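Local coordinates for carboxypeptidase Y inhibitor (Saccharomyces cerevisiae, PDB 1WPX), which inhibits the vacuolar serine protease carboxypeptidase Y specifically and potently, as a member of the phosphatidylethanolamine-binding protein family, at residues Asp86-Asp98 with Ser108-Leu120. Numbering follows the deposited sequence.
Sequences DDDLFTLVMTDPD and SEFCHLVECDLKL. With SO4 (sulfate ion), chain G.
Met94 and Leu113 face each other in the antiparallel ladder that joins strands 90-96 and 110-116, a worked example of a bulge placing a histidine beside an anion site. His112 and Leu113 form a classic bulge: both backbone N-H groups reach Met94 O, the bond from His112 N (2.9 Å) being the shorter. The extra residue brings the His112 side chain to the sheet face of Met94 and Asp96. Methyl CE of Met94 lies 3.5 Å from His112 CB, and the thioether crosses the imidazole at a slant. The buried part is close-packed, with Leu92 CB against Leu118 CD1 at 3.8 Å and Phe90 CE1 against Leu120 CD1 at 3.6 Å. On the other face, Thr95 OG1, swung anti to its own N (chi1 -169°), donates to Glu109 OE1 and also bonds Trp189. The looser side holds partly exposed Leu89, a water linking Asp88 O to Leu120 N, and Lys119, whose side chain leads away to solvent.

At the opposite end a sulfate, probably from the crystallisation liquor, occupies a pocket. His112 NE2 donates to sulfate O4 (2.7 Å, 165°); Asp96 OD2, also bonded to His162 ND1, lies 2.6 Å from that oxygen. Sulfate O1 sits 3.5 Å above the Phe110 ring, over its centre, while Phe110 CD1 covers one His112 face toward its rim. An alanine in place of Phe110 would probably leave both sulfate and imidazole uncovered there. Donors His112, Ala154 N and Tyr164 OH imply a pocket suited to an anion, consistent with the family's phosphate-binding site; the close oxygen pair tentatively suggests a proton on one acid group.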
loop_
_atom_site.group_PDB
_atom_site.type_symbol
_atom_site.label_atom_id
_atom_site.label_comp_id
_atom_site.label_asym_id
_atom_site.label_seq_id
_atom_site.Cartn_x
_atom_site.Cartn_y
_atom_site.Cartn_z
ATOM N N ASP B 86 21.807 10.856 25.935
ATOM C CA ASP B 86 23.124 10.873 25.298
ATOM C C ASP B 86 24.051 9.725 25.671
ATOM O O ASP B 86 24.869 9.292 24.856
ATOM C CB ASP B 86 23.827 12.192 25.604
ATOM C CG ASP B 86 23.105 13.382 25.014
ATOM O OD1 ASP B 86 23.527 14.526 25.291
ATOM O OD2 ASP B 86 22.118 13.173 24.271
ATOM N N ASP B 87 23.937 9.245 26.904
ATOM C CA ASP B 87 24.773 8.144 27.371
ATOM C C ASP B 87 24.392 6.846 26.663
ATOM O O ASP B 87 25.229 5.972 26.459
ATOM C CB ASP B 87 24.593 7.953 28.878
ATOM C CG ASP B 87 24.707 9.248 29.646
ATOM O OD1 ASP B 87 25.834 9.784 29.756
ATOM O OD2 ASP B 87 23.661 9.735 30.132
ATOM N N ASP B 88 23.120 6.736 26.295
ATOM C CA ASP B 88 22.584 5.552 25.644
ATOM C C ASP B 88 23.492 4.798 24.685
ATOM O O ASP B 88 24.073 5.366 23.768
ATOM C CB ASP B 88 21.286 5.892 24.913
ATOM C CG ASP B 88 20.120 6.112 25.857
ATOM O OD1 ASP B 88 20.244 5.772 27.056
ATOM O OD2 ASP B 88 19.072 6.616 25.386
ATOM N N LEU B 89 23.596 3.498 24.921
ATOM C CA LEU B 89 24.372 2.605 24.083
ATOM C C LEU B 89 23.395 1.519 23.643
ATOM O O LEU B 89 22.582 1.048 24.438
ATOM C CB LEU B 89 25.530 2.000 24.872
ATOM C CG LEU B 89 26.675 2.949 25.231
ATOM C CD1 LEU B 89 27.734 2.187 26.014
ATOM C CD2 LEU B 89 27.280 3.536 23.963
ATOM N N PHE B 90 23.452 1.128 22.377
ATOM C CA PHE B 90 22.529 0.113 21.887
ATOM C C PHE B 90 23.170 -1.173 21.388
ATOM O O PHE B 90 24.370 -1.227 21.098
ATOM C CB PHE B 90 21.656 0.692 20.770
ATOM C CG PHE B 90 20.888 1.912 21.173
ATOM C CD1 PHE B 90 21.489 3.167 21.145
ATOM C CD2 PHE B 90 19.568 1.806 21.602
ATOM C CE1 PHE B 90 20.791 4.301 21.540
ATOM C CE2 PHE B 90 18.854 2.931 22.001
ATOM C CZ PHE B 90 19.466 4.183 21.971
ATOM N N THR B 91 22.345 -2.211 21.306
ATOM C CA THR B 91 22.763 -3.510 20.810
ATOM C C THR B 91 21.817 -3.915 19.686
ATOM O O THR B 91 20.593 -3.885 19.834
ATOM C CB THR B 91 22.738 -4.583 21.918
ATOM O OG1 THR B 91 23.928 -4.471 22.707
ATOM C CG2 THR B 91 22.658 -5.985 21.311
ATOM N N LEU B 92 22.408 -4.288 18.560
ATOM C CA LEU B 92 21.661 -4.694 17.380
ATOM C C LEU B 92 21.845 -6.193 17.171
ATOM O O LEU B 92 22.968 -6.677 17.006
ATOM C CB LEU B 92 22.179 -3.913 16.172
ATOM C CG LEU B 92 21.243 -3.622 15.004
ATOM C CD1 LEU B 92 19.828 -3.320 15.486
ATOM C CD2 LEU B 92 21.810 -2.435 14.254
ATOM N N VAL B 93 20.733 -6.918 17.177
ATOM C CA VAL B 93 20.749 -8.367 17.010
ATOM C C VAL B 93 20.024 -8.855 15.754
ATOM O O VAL B 93 19.095 -8.215 15.277
ATOM C CB VAL B 93 20.084 -9.053 18.233
ATOM C CG1 VAL B 93 19.888 -10.541 17.971
ATOM C CG2 VAL B 93 20.935 -8.845 19.465
ATOM N N MET B 94 20.471 -9.988 15.217
ATOM C CA MET B 94 19.817 -10.607 14.070
ATOM C C MET B 94 19.738 -12.101 14.354
ATOM O O MET B 94 20.759 -12.761 14.531
ATOM C CB MET B 94 20.581 -10.383 12.768
ATOM C CG MET B 94 19.780 -10.858 11.554
ATOM S SD MET B 94 20.630 -10.704 9.967
ATOM C CE MET B 94 20.293 -12.314 9.258
ATOM N N THR B 95 18.526 -12.636 14.410
ATOM C CA THR B 95 18.372 -14.052 14.689
ATOM C C THR B 95 17.308 -14.726 13.822
ATOM O O THR B 95 16.396 -14.074 13.309
ATOM C CB THR B 95 18.022 -14.282 16.175
ATOM O OG1 THR B 95 18.134 -15.680 16.486
ATOM C CG2 THR B 95 16.602 -13.803 16.464
ATOM N N ASP B 96 17.448 -16.043 13.670
ATOM C CA ASP B 96 16.523 -16.863 12.900
ATOM C C ASP B 96 15.929 -17.904 13.850
ATOM O O ASP B 96 16.639 -18.781 14.335
ATOM C CB ASP B 96 17.270 -17.560 11.753
ATOM C CG ASP B 96 16.393 -18.548 10.988
ATOM O OD1 ASP B 96 15.200 -18.696 11.329
ATOM O OD2 ASP B 96 16.899 -19.182 10.039
ATOM N N PRO B 97 14.623 -17.814 14.141
ATOM C CA PRO B 97 14.001 -18.786 15.048
ATOM C C PRO B 97 13.470 -19.997 14.284
ATOM O O PRO B 97 12.833 -20.884 14.864
ATOM C CB PRO B 97 12.882 -17.980 15.680
ATOM C CG PRO B 97 12.391 -17.181 14.504
ATOM C CD PRO B 97 13.677 -16.735 13.803
ATOM N N ASP B 98 13.729 -20.023 12.980
ATOM C CA ASP B 98 13.274 -21.117 12.130
ATOM C C ASP B 98 14.452 -21.882 11.526
ATOM O O ASP B 98 14.553 -22.047 10.308
ATOM C CB ASP B 98 12.368 -20.572 11.020
ATOM C CG ASP B 98 11.197 -19.781 11.567
ATOM O OD1 ASP B 98 10.550 -20.257 12.524
ATOM O OD2 ASP B 98 10.920 -18.686 11.038
ATOM N N SER B 108 17.019 -23.996 16.542
ATOM C CA SER B 108 16.196 -22.802 16.703
ATOM C C SER B 108 16.948 -21.650 17.350
ATOM O O SER B 108 17.579 -21.800 18.404
ATOM C CB SER B 108 14.937 -23.113 17.516
ATOM O OG SER B 108 14.024 -22.020 17.474
ATOM N N GLU B 109 16.842 -20.496 16.695
ATOM C CA GLU B 109 17.505 -19.273 17.104
ATOM C C GLU B 109 18.970 -19.430 16.759
ATOM O O GLU B 109 19.789 -19.810 17.586
ATOM C CB GLU B 109 17.301 -19.012 18.595
ATOM C CG GLU B 109 15.910 -18.469 18.917
ATOM C CD GLU B 109 15.867 -16.952 19.051
ATOM O OE1 GLU B 109 16.730 -16.269 18.462
ATOM O OE2 GLU B 109 14.955 -16.445 19.743
ATOM N N PHE B 110 19.266 -19.170 15.492
ATOM C CA PHE B 110 20.615 -19.233 14.959
ATOM C C PHE B 110 21.099 -17.779 14.976
ATOM O O PHE B 110 20.469 -16.891 14.391
ATOM C CB PHE B 110 20.568 -19.792 13.537
ATOM C CG PHE B 110 21.917 -20.074 12.946
ATOM C CD1 PHE B 110 22.656 -19.061 12.347
ATOM C CD2 PHE B 110 22.437 -21.363 12.962
ATOM C CE1 PHE B 110 23.894 -19.329 11.768
ATOM C CE2 PHE B 110 23.674 -21.640 12.386
ATOM C CZ PHE B 110 24.403 -20.620 11.787
ATOM N N CYS B 111 22.208 -17.540 15.668
ATOM C CA CYS B 111 22.757 -16.198 15.808
ATOM C C CYS B 111 23.470 -15.694 14.554
ATOM O O CYS B 111 24.529 -16.195 14.174
ATOM C CB CYS B 111 23.702 -16.159 17.013
ATOM S SG CYS B 111 24.034 -14.508 17.633
ATOM N N HIS B 112 22.887 -14.679 13.927
ATOM C CA HIS B 112 23.446 -14.114 12.712
ATOM C C HIS B 112 24.270 -12.849 12.927
ATOM O O HIS B 112 25.205 -12.568 12.170
ATOM C CB HIS B 112 22.315 -13.823 11.720
ATOM C CG HIS B 112 21.850 -15.030 10.968
ATOM N ND1 HIS B 112 22.509 -15.513 9.859
ATOM C CD2 HIS B 112 20.811 -15.870 11.184
ATOM C CE1 HIS B 112 21.895 -16.599 9.422
ATOM N NE2 HIS B 112 20.862 -16.838 10.209
ATOM N N LEU B 113 23.936 -12.090 13.962
ATOM C CA LEU B 113 24.645 -10.848 14.210
ATOM C C LEU B 113 24.355 -10.303 15.595
ATOM O O LEU B 113 23.255 -10.477 16.126
ATOM C CB LEU B 113 24.247 -9.831 13.133
ATOM C CG LEU B 113 24.740 -8.382 13.095
ATOM C CD1 LEU B 113 23.952 -7.555 14.078
ATOM C CD2 LEU B 113 26.232 -8.322 13.373
ATOM N N VAL B 114 25.365 -9.661 16.178
ATOM C CA VAL B 114 25.267 -9.054 17.500
ATOM C C VAL B 114 26.300 -7.946 17.627
ATOM O O VAL B 114 27.472 -8.213 17.848
ATOM C CB VAL B 114 25.523 -10.067 18.634
ATOM C CG1 VAL B 114 25.576 -9.338 19.967
ATOM C CG2 VAL B 114 24.425 -11.100 18.671
ATOM N N GLU B 115 25.852 -6.704 17.476
ATOM C CA GLU B 115 26.718 -5.535 17.583
ATOM C C GLU B 115 26.358 -4.776 18.853
ATOM O O GLU B 115 25.178 -4.517 19.110
ATOM C CB GLU B 115 26.507 -4.618 16.391
ATOM C CG GLU B 115 27.658 -4.556 15.438
ATOM C CD GLU B 115 27.485 -3.428 14.457
ATOM O OE1 GLU B 115 26.515 -3.478 13.670
ATOM O OE2 GLU B 115 28.309 -2.489 14.484
ATOM N N CYS B 116 27.364 -4.403 19.638
ATOM C CA CYS B 116 27.101 -3.692 20.881
ATOM C C CYS B 116 27.841 -2.372 21.006
ATOM O O CYS B 116 28.713 -2.047 20.193
ATOM C CB CYS B 116 27.455 -4.576 22.074
ATOM S SG CYS B 116 26.738 -6.226 22.006
ATOM N N ASP B 117 27.475 -1.621 22.042
ATOM C CA ASP B 117 28.076 -0.329 22.329
ATOM C C ASP B 117 27.933 0.606 21.130
ATOM O O ASP B 117 28.890 1.264 20.721
ATOM C CB ASP B 117 29.550 -0.500 22.688
ATOM C CG ASP B 117 29.789 -1.666 23.631
ATOM O OD1 ASP B 117 29.107 -1.747 24.678
ATOM O OD2 ASP B 117 30.666 -2.504 23.320
ATOM N N LEU B 118 26.724 0.645 20.575
ATOM C CA LEU B 118 26.398 1.491 19.434
ATOM C C LEU B 118 25.761 2.762 19.960
ATOM O O LEU B 118 24.931 2.706 20.864
ATOM C CB LEU B 118 25.383 0.795 18.526
ATOM C CG LEU B 118 25.822 -0.300 17.560
ATOM C CD1 LEU B 118 24.623 -1.155 17.177
ATOM C CD2 LEU B 118 26.452 0.339 16.331
ATOM N N LYS B 119 26.139 3.908 19.409
ATOM C CA LYS B 119 25.533 5.154 19.848
ATOM C C LYS B 119 24.915 5.872 18.653
ATOM O O LYS B 119 25.362 5.718 17.513
ATOM C CB LYS B 119 26.558 6.049 20.559
ATOM C CG LYS B 119 27.722 6.490 19.706
ATOM C CD LYS B 119 28.571 7.528 20.434
ATOM C CE LYS B 119 29.879 7.833 19.682
ATOM N NZ LYS B 119 30.856 6.683 19.647
ATOM N N LEU B 120 23.870 6.643 18.915
ATOM C CA LEU B 120 23.180 7.373 17.869
ATOM C C LEU B 120 23.909 8.643 17.433
ATOM O O LEU B 120 24.436 9.379 18.265
ATOM C CB LEU B 120 21.773 7.737 18.351
ATOM C CG LEU B 120 20.769 6.587 18.447
ATOM C CD1 LEU B 120 19.619 6.938 19.388
ATOM C CD2 LEU B 120 20.262 6.275 17.047
HETATM S S SO4 G . 20.126 -19.861 8.854
HETATM O O1 SO4 G . 21.428 -20.397 9.289
HETATM O O2 SO4 G . 20.342 -18.893 7.762
HETATM O O3 SO4 G . 19.275 -20.969 8.379
HETATM O O4 SO4 G . 19.468 -19.196 9.991
HETATM O O HOH W 1 23.312 7.381 21.772
#